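PDB 5GWA: beta-lactamase from Serratia marcescens, which probably hydrolyses beta-lactam antibiotics to substituted beta-amino acids, as an extended-spectrum class A enzyme, and is inhibited by avibactam. Local coordinates for residues K13-K18 / A265-S270; L72-S77 / C116-R121; S85-K90 / F100-K105. One frame throughout, in Å; residues are numbered along the deposited sequence.

In the fold
Interaction 1 lies on the alpha/beta domain, where the first and last helices of the chain meet; interactions 2 and 3 lie across the chain's centre on the helical domain, their centres 39 and 34 Å from that of interaction 1. Interactions 2 and 3 adjoin, with centres 10 Å apart: L72 CD2 meets F100 CZ at 3.7 Å, and L119 CG meets I103 CG2 at 3.7 Å. One sulfate ion, probably from the crystallisation liquor, lies among K76 of interaction 2, K88 of interaction 3 and G198 N of the second subunit. The side chain of I118 is about 14 Å from the bound NXL (avibactam). The side chain of L87 is about 12 Å from the bound NXL.

Interaction 1: residues K13-K18 / A265-S270; sequences KYLKDK and AEICKS
Y14 and L15 rest against E266 and I267 where the first helix of the chain, 4-15, packs beside the last, 257-276. This pairing of terminal helices over one face of the five-stranded antiparallel sheet belongs to the alpha/beta domain of class A beta-lactamases. Y14 is the first residue of 13-18 to touch, and its side chain points at the other helix. With CG anti to the backbone N (chi1 176°), its ring crosses the E266 chain at about a right angle, ring and carboxylate planes 49° apart. E266 CB lies 3.8 Å from Y14 CZ, and E266 CG 3.6 Å from Y14 OH. CB comes to the ring obliquely, as does I267 CG1, 4.2 Å from Y14 CD2. The E266 chain then bends at chi2 (-81°), so that its aliphatic part lines the phenol while the carboxylate turns away.

L15 follows at the buried side of the interface. Its CD2 reaches CD1 of I267 at 4.1 Å, the two side chains crossing at about a right angle. V22 and V24 of strand 21-28 carry the apolar layer onto the sheet, and I11 of helix 4-15 adds to it. L15 to K18 form a type I turn, with K18 N bonded to L15 O. D17 and K18 form a salt bridge, D17 OD1 receiving K18 NZ on its syn lone pair. The same ammonium donates to Y14 O at 2.9 Å. That curled-back lysine leaves its NZ 3.6 Å above one face of the Y14 ring, offset toward the rim.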
loop_
_atom_site.group_PDB
_atom_site.type_symbol
_atom_site.label_atom_id
_atom_site.label_comp_id
_atom_site.label_asym_id
_atom_site.label_seq_id
_atom_site.Cartn_x
_atom_site.Cartn_y
_atom_site.Cartn_z
ATOM N N LYS A 13 17.550 -22.881 19.623
ATOM C CA LYS A 13 17.578 -22.299 20.963
ATOM C C LYS A 13 17.163 -20.835 20.935
ATOM O O LYS A 13 16.397 -20.377 21.785
ATOM C CB LYS A 13 18.970 -22.452 21.575
ATOM C CG LYS A 13 19.081 -21.915 22.994
ATOM C CD LYS A 13 20.402 -22.311 23.644
ATOM C CE LYS A 13 20.579 -21.643 24.997
ATOM N NZ LYS A 13 22.005 -21.650 25.422
ATOM N N TYR A 14 17.642 -20.119 19.921
ATOM C CA TYR A 14 17.208 -18.735 19.659
ATOM C C TYR A 14 15.688 -18.608 19.517
ATOM O O TYR A 14 15.049 -17.666 20.007
ATOM C CB TYR A 14 17.929 -18.222 18.398
ATOM C CG TYR A 14 17.498 -16.823 17.970
ATOM C CD1 TYR A 14 17.822 -15.713 18.727
ATOM C CD2 TYR A 14 16.649 -16.638 16.894
ATOM C CE1 TYR A 14 17.379 -14.454 18.382
ATOM C CE2 TYR A 14 16.240 -15.389 16.517
ATOM C CZ TYR A 14 16.587 -14.299 17.273
ATOM O OH TYR A 14 16.139 -13.053 16.944
ATOM N N LEU A 15 15.093 -19.589 18.867
ATOM C CA LEU A 15 13.694 -19.563 18.556
ATOM C C LEU A 15 12.788 -19.948 19.732
ATOM O O LEU A 15 11.597 -19.664 19.712
ATOM C CB LEU A 15 13.436 -20.515 17.391
ATOM C CG LEU A 15 13.812 -20.013 16.013
ATOM C CD1 LEU A 15 13.531 -21.133 15.004
ATOM C CD2 LEU A 15 13.068 -18.736 15.662
ATOM N N LYS A 16 13.396 -20.501 20.790
ATOM C CA LYS A 16 12.642 -21.015 21.930
ATOM C C LYS A 16 11.664 -20.016 22.535
ATOM O O LYS A 16 10.557 -20.396 22.912
ATOM C CB LYS A 16 13.605 -21.496 23.028
ATOM C CG LYS A 16 14.088 -22.927 22.854
ATOM C CD LYS A 16 15.175 -23.280 23.864
ATOM C CE LYS A 16 14.783 -22.890 25.283
ATOM N NZ LYS A 16 15.620 -23.585 26.302
ATOM N N ASP A 17 12.090 -18.767 22.707
ATOM C CA ASP A 17 11.247 -17.761 23.360
ATOM C C ASP A 17 10.580 -16.787 22.415
ATOM O O ASP A 17 10.027 -15.775 22.848
ATOM C CB ASP A 17 12.035 -16.984 24.415
ATOM C CG ASP A 17 13.131 -16.133 23.827
ATOM O OD1 ASP A 17 13.230 -16.045 22.586
ATOM O OD2 ASP A 17 13.926 -15.573 24.609
ATOM N N LYS A 18 10.579 -17.111 21.121
ATOM C CA LYS A 18 9.915 -16.263 20.149
ATOM C C LYS A 18 8.543 -16.827 19.871
ATOM O O LYS A 18 8.404 -18.032 19.561
ATOM C CB LYS A 18 10.735 -16.191 18.842
ATOM C CG LYS A 18 12.183 -15.771 19.008
ATOM C CD LYS A 18 12.304 -14.347 19.539
ATOM C CE LYS A 18 13.762 -13.954 19.628
ATOM N NZ LYS A 18 14.549 -14.897 20.471
ATOM N N ALA A 265 17.096 -11.564 10.642
ATOM C CA ALA A 265 18.437 -10.986 10.577
ATOM C C ALA A 265 19.421 -11.817 11.416
ATOM O O ALA A 265 20.526 -12.121 10.990
ATOM C CB ALA A 265 18.401 -9.530 11.051
ATOM N N GLU A 266 18.962 -12.230 12.601
ATOM C CA GLU A 266 19.800 -12.971 13.525
ATOM C C GLU A 266 20.035 -14.395 13.041
ATOM O O GLU A 266 21.166 -14.865 13.059
ATOM C CB GLU A 266 19.199 -13.001 14.912
ATOM C CG GLU A 266 19.225 -11.654 15.611
ATOM C CD GLU A 266 20.568 -11.324 16.247
ATOM O OE1 GLU A 266 21.595 -11.964 15.934
ATOM O OE2 GLU A 266 20.577 -10.377 17.065
ATOM N N ILE A 267 19.004 -15.035 12.496
ATOM C CA ILE A 267 19.167 -16.387 11.943
ATOM C C ILE A 267 20.139 -16.342 10.758
ATOM O O ILE A 267 21.057 -17.146 10.630
ATOM C CB ILE A 267 17.816 -17.041 11.562
ATOM C CG1 ILE A 267 17.056 -17.417 12.828
ATOM C CG2 ILE A 267 18.026 -18.276 10.699
ATOM C CD1 ILE A 267 15.632 -17.830 12.599
ATOM N N CYS A 268 19.955 -15.361 9.883
ATOM C CA CYS A 268 20.864 -15.213 8.767
ATOM C C CYS A 268 22.316 -14.977 9.205
ATOM O O CYS A 268 23.220 -15.574 8.667
ATOM C CB CYS A 268 20.392 -14.110 7.821
ATOM S SG CYS A 268 21.388 -14.109 6.293
ATOM N N LYS A 269 22.501 -14.108 10.194
ATOM C CA LYS A 269 23.828 -13.798 10.752
ATOM C C LYS A 269 24.478 -15.060 11.288
ATOM O O LYS A 269 25.695 -15.262 11.121
ATOM C CB LYS A 269 23.640 -12.748 11.862
ATOM C CG LYS A 269 24.897 -12.347 12.620
ATOM C CD LYS A 269 25.958 -11.737 11.743
ATOM C CE LYS A 269 27.049 -11.133 12.630
ATOM N NZ LYS A 269 28.411 -11.494 12.190
ATOM N N SER A 270 23.687 -15.880 11.984
ATOM C CA SER A 270 24.195 -17.140 12.539
ATOM C C SER A 270 24.710 -18.018 11.409
ATOM O O SER A 270 25.796 -18.599 11.504
ATOM C CB SER A 270 23.127 -17.910 13.329
ATOM O OG SER A 270 22.801 -17.259 14.556
#

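Interaction 2: residues L72-S77 / C116-R121; sequences LFVKKS and CDILFR. With SO4 (sulfate ion), chain D.
In I118, chi1 of -73° puts CG2 anti to the backbone N and CG1 beside it, and this fork splits the side chain between two residues of the facing strand. CG2 goes to CD1 of L72 at 3.8 Å, the two side chains sliding past each other in opposite directions. The other branch, extended to CD1, reaches V74, crossing it at about a right angle. There I118 CD1 lies 3.8 Å from V74 CG1 and 4.2 Å from V74 CG2. L72 points toward the helix, while V74 meets it with its methyls. The contact is apolar, with no hydrogen bond between the segments, and joins the strand pair 71-74/96-99 to helix 113-123 in the helical domain of the class A fold.

The polar groups lie away from it. The guanidinium of R121 has D117 O 3.5 Å above the centre of its plane, and R121 NH2 has a long, weak ion pair with D78. The D117 carboxylate takes the backbone N-H groups of E147 and E148, tying this helix to the omega loop at the inhibitor pocket, which E147 helps to line. K76 NZ is placed 2.5 Å from sulfate O4, a doubtful geometry, since CE is also too close. K76 also forms a salt bridge with E261 of the second subunit.

Strand 71-74 pairs antiparallel with 96-99 through L72 and V74. Helix 113-123 packs on helix 49-63 through C116, L119 and F120; L119 also rests on I103 and I104 of helix 100-109, and F120 meets helix 126-135.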
loop_
_atom_site.group_PDB
_atom_site.type_symbol
_atom_site.label_atom_id
_atom_site.label_comp_id
_atom_site.label_asym_id
_atom_site.label_seq_id
_atom_site.Cartn_x
_atom_site.Cartn_y
_atom_site.Cartn_z
ATOM N N LEU A 72 3.273 -3.415 -22.187
ATOM C CA LEU A 72 1.867 -3.589 -21.906
ATOM C C LEU A 72 1.150 -2.268 -21.766
ATOM O O LEU A 72 1.720 -1.308 -21.230
ATOM C CB LEU A 72 1.683 -4.399 -20.622
ATOM C CG LEU A 72 2.308 -5.780 -20.569
ATOM C CD1 LEU A 72 2.112 -6.446 -19.233
ATOM C CD2 LEU A 72 1.706 -6.647 -21.651
ATOM N N PHE A 73 -0.128 -2.216 -22.170
ATOM C CA PHE A 73 -0.931 -1.061 -21.812
ATOM C C PHE A 73 -1.523 -1.265 -20.433
ATOM O O PHE A 73 -2.261 -2.201 -20.200
ATOM C CB PHE A 73 -2.063 -0.814 -22.835
ATOM C CG PHE A 73 -2.745 0.523 -22.654
ATOM C CD1 PHE A 73 -2.184 1.654 -23.165
ATOM C CD2 PHE A 73 -3.888 0.631 -21.881
ATOM C CE1 PHE A 73 -2.779 2.895 -22.975
ATOM C CE2 PHE A 73 -4.483 1.874 -21.677
ATOM C CZ PHE A 73 -3.927 2.985 -22.229
ATOM N N VAL A 74 -1.093 -0.441 -19.479
ATOM C CA VAL A 74 -1.552 -0.543 -18.113
ATOM C C VAL A 74 -2.698 0.427 -17.901
ATOM O O VAL A 74 -2.522 1.652 -17.960
ATOM C CB VAL A 74 -0.379 -0.250 -17.148
ATOM C CG1 VAL A 74 -0.845 -0.261 -15.688
ATOM C CG2 VAL A 74 0.728 -1.281 -17.382
ATOM N N LYS A 75 -3.891 -0.145 -17.812
ATOM C CA LYS A 75 -5.115 0.642 -17.578
ATOM C C LYS A 75 -5.093 1.271 -16.205
ATOM O O LYS A 75 -4.516 0.733 -15.296
ATOM C CB LYS A 75 -6.355 -0.266 -17.658
ATOM C CG LYS A 75 -6.681 -0.710 -19.067
ATOM C CD LYS A 75 -8.053 -1.376 -19.134
ATOM C CE LYS A 75 -8.031 -2.797 -18.620
ATOM N NZ LYS A 75 -9.234 -3.537 -19.117
ATOM N N LYS A 76 -5.844 2.351 -16.017
ATOM C CA LYS A 76 -5.982 2.913 -14.683
ATOM C C LYS A 76 -6.548 1.862 -13.708
ATOM O O LYS A 76 -6.114 1.764 -12.570
ATOM C CB LYS A 76 -6.854 4.155 -14.747
ATOM C CG LYS A 76 -7.331 4.670 -13.416
ATOM C CD LYS A 76 -6.612 5.958 -13.058
ATOM C CE LYS A 76 -7.361 6.648 -11.946
ATOM N NZ LYS A 76 -7.950 5.640 -11.003
ATOM N N SER A 77 -7.462 1.027 -14.172
ATOM C CA SER A 77 -8.053 0.024 -13.301
ATOM C C SER A 77 -7.101 -1.119 -12.953
ATOM O O SER A 77 -7.373 -1.842 -12.008
ATOM C CB SER A 77 -9.341 -0.522 -13.919
ATOM O OG SER A 77 -9.051 -1.236 -15.095
ATOM N N CYS A 116 2.433 -7.132 -9.853
ATOM C CA CYS A 116 2.281 -8.561 -9.645
ATOM C C CYS A 116 1.035 -9.085 -10.391
ATOM O O CYS A 116 1.103 -10.010 -11.200
ATOM C CB CYS A 116 2.173 -8.849 -8.152
ATOM S SG CYS A 116 1.776 -10.549 -7.720
ATOM N N ASP A 117 -0.094 -8.455 -10.162
ATOM C CA ASP A 117 -1.328 -8.934 -10.745
ATOM C C ASP A 117 -1.419 -8.680 -12.234
ATOM O O ASP A 117 -1.969 -9.521 -12.954
ATOM C CB ASP A 117 -2.538 -8.397 -9.973
ATOM C CG ASP A 117 -2.679 -9.027 -8.591
ATOM O OD1 ASP A 117 -1.867 -9.897 -8.160
ATOM O OD2 ASP A 117 -3.635 -8.636 -7.906
ATOM N N ILE A 118 -0.826 -7.594 -12.713
ATOM C CA ILE A 118 -0.693 -7.342 -14.173
ATOM C C ILE A 118 0.093 -8.487 -14.838
ATOM O O ILE A 118 -0.331 -9.070 -15.852
ATOM C CB ILE A 118 0.033 -5.999 -14.434
ATOM C CG1 ILE A 118 -0.896 -4.822 -14.104
ATOM C CG2 ILE A 118 0.501 -5.904 -15.873
ATOM C CD1 ILE A 118 -0.158 -3.524 -13.961
ATOM N N LEU A 119 1.142 -8.932 -14.165
ATOM C CA LEU A 119 1.963 -10.019 -14.678
ATOM C C LEU A 119 1.278 -11.382 -14.554
ATOM O O LEU A 119 1.431 -12.208 -15.468
ATOM C CB LEU A 119 3.351 -10.005 -14.000
ATOM C CG LEU A 119 4.253 -8.803 -14.345
ATOM C CD1 LEU A 119 5.512 -8.809 -13.512
ATOM C CD2 LEU A 119 4.593 -8.719 -15.836
ATOM N N PHE A 120 0.531 -11.649 -13.486
ATOM C CA PHE A 120 -0.304 -12.870 -13.399
ATOM C C PHE A 120 -1.259 -12.924 -14.577
ATOM O O PHE A 120 -1.353 -13.943 -15.269
ATOM C CB PHE A 120 -1.082 -12.960 -12.084
ATOM C CG PHE A 120 -0.348 -13.661 -10.980
ATOM C CD1 PHE A 120 0.069 -14.963 -11.112
ATOM C CD2 PHE A 120 -0.101 -12.996 -9.787
ATOM C CE1 PHE A 120 0.773 -15.583 -10.102
ATOM C CE2 PHE A 120 0.452 -13.666 -8.714
ATOM C CZ PHE A 120 0.931 -14.932 -8.874
ATOM N N ARG A 121 -1.857 -11.791 -14.909
ATOM C CA ARG A 121 -2.766 -11.772 -16.065
ATOM C C ARG A 121 -2.053 -12.030 -17.381
ATOM O O ARG A 121 -2.530 -12.887 -18.187
ATOM C CB ARG A 121 -3.603 -10.503 -16.071
ATOM C CG ARG A 121 -4.691 -10.564 -14.993
ATOM C CD ARG A 121 -5.700 -9.421 -15.061
ATOM N NE ARG A 121 -5.091 -8.133 -14.729
ATOM C CZ ARG A 121 -4.945 -7.660 -13.493
ATOM N NH1 ARG A 121 -5.371 -8.367 -12.457
ATOM N NH2 ARG A 121 -4.425 -6.450 -13.303
HETATM S S SO4 D . -7.148 6.761 -7.951
HETATM O O1 SO4 D . -8.402 7.556 -8.024
HETATM O O2 SO4 D . -6.307 7.299 -6.888
HETATM O O3 SO4 D . -7.566 5.367 -7.660
HETATM O O4 SO4 D . -6.447 6.743 -9.269
#

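Interaction 3: residues S85-K90 / F100-K105; sequences SPLKDK and FSEIIK. With NA (sodium ion), chain I; SO4 (sulfate ion), chain D.
Between 85-90 and 100-105 the nearest CA atoms are those of L87 and I103, 8.1 Å apart. L87 points toward the second helix, and its CD2 comes within 4.4 Å of E102 OE2. K90, also aimed that way, passes E102 obliquely: K90 CE lies 4.1 Å from E102 OE2, while K90 NZ stays 5.5 Å from that oxygen. At this distance the opposite charges may attract, but their charged atoms are not in contact. OE2 instead has a hydrogen bond with Y91 OH. E102, with CG anti to the backbone N (chi1 -180°) and extended beyond, sends OE1 to a sodium ion at 2.7 Å. A water and S99 are further partners of the ion, so the two carboxylate oxygens serve different neighbours.

S85 is the N-cap of helix 86-90: its OG accepts from K88 N at 3.1 Å with an N-H...O angle of 153°. It also bonds to D112, within the Ser-Asp-Asn motif (S111 to N113) of the inhibitor pocket, and to N114. K88 NZ, away from the contact, gives one bond to sulfate O4 at 3.0 Å, besides one to L79 O.

In this helical domain, helix 100-109 is covered by helix 49-63, through F100 and I104, and by helix 182-193, through S101, I104 and K105. I103 rests on strand 71-74, and helix 86-90 borders W84, D89 and H110 of the second subunit.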
loop_
_atom_site.group_PDB
_atom_site.type_symbol
_atom_site.label_atom_id
_atom_site.label_comp_id
_atom_site.label_asym_id
_atom_site.label_seq_id
_atom_site.Cartn_x
_atom_site.Cartn_y
_atom_site.Cartn_z
ATOM N N SER A 85 1.783 -0.014 -3.794
ATOM C CA SER A 85 2.062 0.131 -5.222
ATOM C C SER A 85 2.849 1.390 -5.559
ATOM O O SER A 85 2.276 2.418 -5.897
ATOM C CB SER A 85 0.780 0.113 -6.041
ATOM O OG SER A 85 1.045 0.120 -7.448
ATOM N N PRO A 86 4.166 1.276 -5.563
ATOM C CA PRO A 86 4.951 2.364 -6.123
ATOM C C PRO A 86 4.580 2.720 -7.563
ATOM O O PRO A 86 4.640 3.903 -7.924
ATOM C CB PRO A 86 6.386 1.845 -5.998
ATOM C CG PRO A 86 6.338 0.894 -4.820
ATOM C CD PRO A 86 4.990 0.229 -4.939
ATOM N N LEU A 87 4.205 1.750 -8.400
ATOM C CA LEU A 87 3.791 2.096 -9.770
ATOM C C LEU A 87 2.643 3.058 -9.778
ATOM O O LEU A 87 2.570 3.974 -10.624
ATOM C CB LEU A 87 3.354 0.874 -10.594
ATOM C CG LEU A 87 4.493 0.059 -11.118
ATOM C CD1 LEU A 87 3.874 -1.196 -11.683
ATOM C CD2 LEU A 87 5.319 0.791 -12.173
ATOM N N LYS A 88 1.654 2.831 -8.910
ATOM C CA LYS A 88 0.499 3.690 -8.889
ATOM C C LYS A 88 0.905 5.104 -8.484
ATOM O O LYS A 88 0.442 6.076 -9.059
ATOM C CB LYS A 88 -0.571 3.146 -7.972
ATOM C CG LYS A 88 -1.790 4.053 -7.934
ATOM C CD LYS A 88 -2.950 3.461 -7.198
ATOM C CE LYS A 88 -4.194 4.324 -7.421
ATOM N NZ LYS A 88 -4.659 4.389 -8.839
ATOM N N ASP A 89 1.722 5.258 -7.449
ATOM C CA ASP A 89 2.111 6.613 -7.096
ATOM C C ASP A 89 2.945 7.298 -8.188
ATOM O O ASP A 89 2.934 8.525 -8.304
ATOM C CB ASP A 89 2.905 6.596 -5.800
ATOM C CG ASP A 89 3.034 7.967 -5.153
ATOM O OD1 ASP A 89 2.040 8.675 -4.969
ATOM O OD2 ASP A 89 4.170 8.287 -4.778
ATOM N N LYS A 90 3.704 6.510 -8.937
ATOM C CA LYS A 90 4.496 7.053 -10.047
ATOM C C LYS A 90 3.584 7.490 -11.209
ATOM O O LYS A 90 3.850 8.520 -11.842
ATOM C CB LYS A 90 5.533 6.076 -10.530
ATOM C CG LYS A 90 6.502 6.660 -11.573
ATOM C CD LYS A 90 7.588 5.674 -11.908
ATOM C CE LYS A 90 8.587 6.272 -12.892
ATOM N NZ LYS A 90 9.349 7.405 -12.298
ATOM N N PHE A 100 7.709 -4.654 -19.998
ATOM C CA PHE A 100 7.803 -5.784 -19.096
ATOM C C PHE A 100 8.959 -5.530 -18.125
ATOM O O PHE A 100 8.863 -5.872 -16.955
ATOM C CB PHE A 100 8.083 -7.079 -19.855
ATOM C CG PHE A 100 6.957 -7.524 -20.699
ATOM C CD1 PHE A 100 5.882 -8.201 -20.159
ATOM C CD2 PHE A 100 6.990 -7.319 -22.088
ATOM C CE1 PHE A 100 4.820 -8.605 -20.945
ATOM C CE2 PHE A 100 5.954 -7.752 -22.871
ATOM C CZ PHE A 100 4.865 -8.392 -22.309
ATOM N N SER A 101 10.094 -5.041 -18.637
ATOM C CA SER A 101 11.243 -4.725 -17.770
ATOM C C SER A 101 10.869 -3.831 -16.580
ATOM O O SER A 101 11.138 -4.171 -15.417
ATOM C CB SER A 101 12.338 -4.028 -18.574
ATOM O OG SER A 101 13.393 -3.619 -17.729
ATOM N N GLU A 102 10.219 -2.721 -16.864
ATOM C CA GLU A 102 9.876 -1.760 -15.826
ATOM C C GLU A 102 8.905 -2.428 -14.849
ATOM O O GLU A 102 8.952 -2.178 -13.619
ATOM C CB GLU A 102 9.198 -0.514 -16.422
ATOM C CG GLU A 102 8.849 0.497 -15.341
ATOM C CD GLU A 102 8.476 1.905 -15.813
ATOM O OE1 GLU A 102 8.656 2.238 -17.002
ATOM O OE2 GLU A 102 8.177 2.764 -14.952
ATOM N N ILE A 103 7.927 -3.134 -15.372
ATOM C CA ILE A 103 6.910 -3.742 -14.505
ATOM C C ILE A 103 7.544 -4.801 -13.612
ATOM O O ILE A 103 7.286 -4.834 -12.394
ATOM C CB ILE A 103 5.721 -4.344 -15.303
ATOM C CG1 ILE A 103 4.964 -3.214 -16.030
ATOM C CG2 ILE A 103 4.775 -5.132 -14.375
ATOM C CD1 ILE A 103 4.049 -3.722 -17.127
ATOM N N ILE A 104 8.403 -5.657 -14.185
ATOM C CA ILE A 104 9.058 -6.675 -13.375
ATOM C C ILE A 104 9.978 -6.078 -12.304
ATOM O O ILE A 104 9.963 -6.547 -11.156
ATOM C CB ILE A 104 9.872 -7.641 -14.251
ATOM C CG1 ILE A 104 8.958 -8.391 -15.168
ATOM C CG2 ILE A 104 10.698 -8.559 -13.367
ATOM C CD1 ILE A 104 9.659 -9.078 -16.336
ATOM N N LYS A 105 10.716 -5.009 -12.629
ATOM C CA LYS A 105 11.617 -4.385 -11.668
ATOM C C LYS A 105 10.803 -3.824 -10.513
ATOM O O LYS A 105 11.143 -4.029 -9.360
ATOM C CB LYS A 105 12.431 -3.249 -12.283
ATOM C CG LYS A 105 13.520 -3.731 -13.209
ATOM C CD LYS A 105 14.340 -2.534 -13.661
ATOM C CE LYS A 105 15.364 -2.918 -14.712
ATOM N NZ LYS A 105 16.184 -1.725 -15.026
HETATM NA NA NA I . 8.481 1.391 -19.586
HETATM S S SO4 D . -7.148 6.761 -7.951
HETATM O O1 SO4 D . -8.402 7.556 -8.024
HETATM O O2 SO4 D . -6.307 7.299 -6.888
HETATM O O3 SO4 D . -7.566 5.367 -7.660
HETATM O O4 SO4 D . -6.447 6.743 -9.269
HETATM O O HOH W 1 10.605 1.484 -21.242
#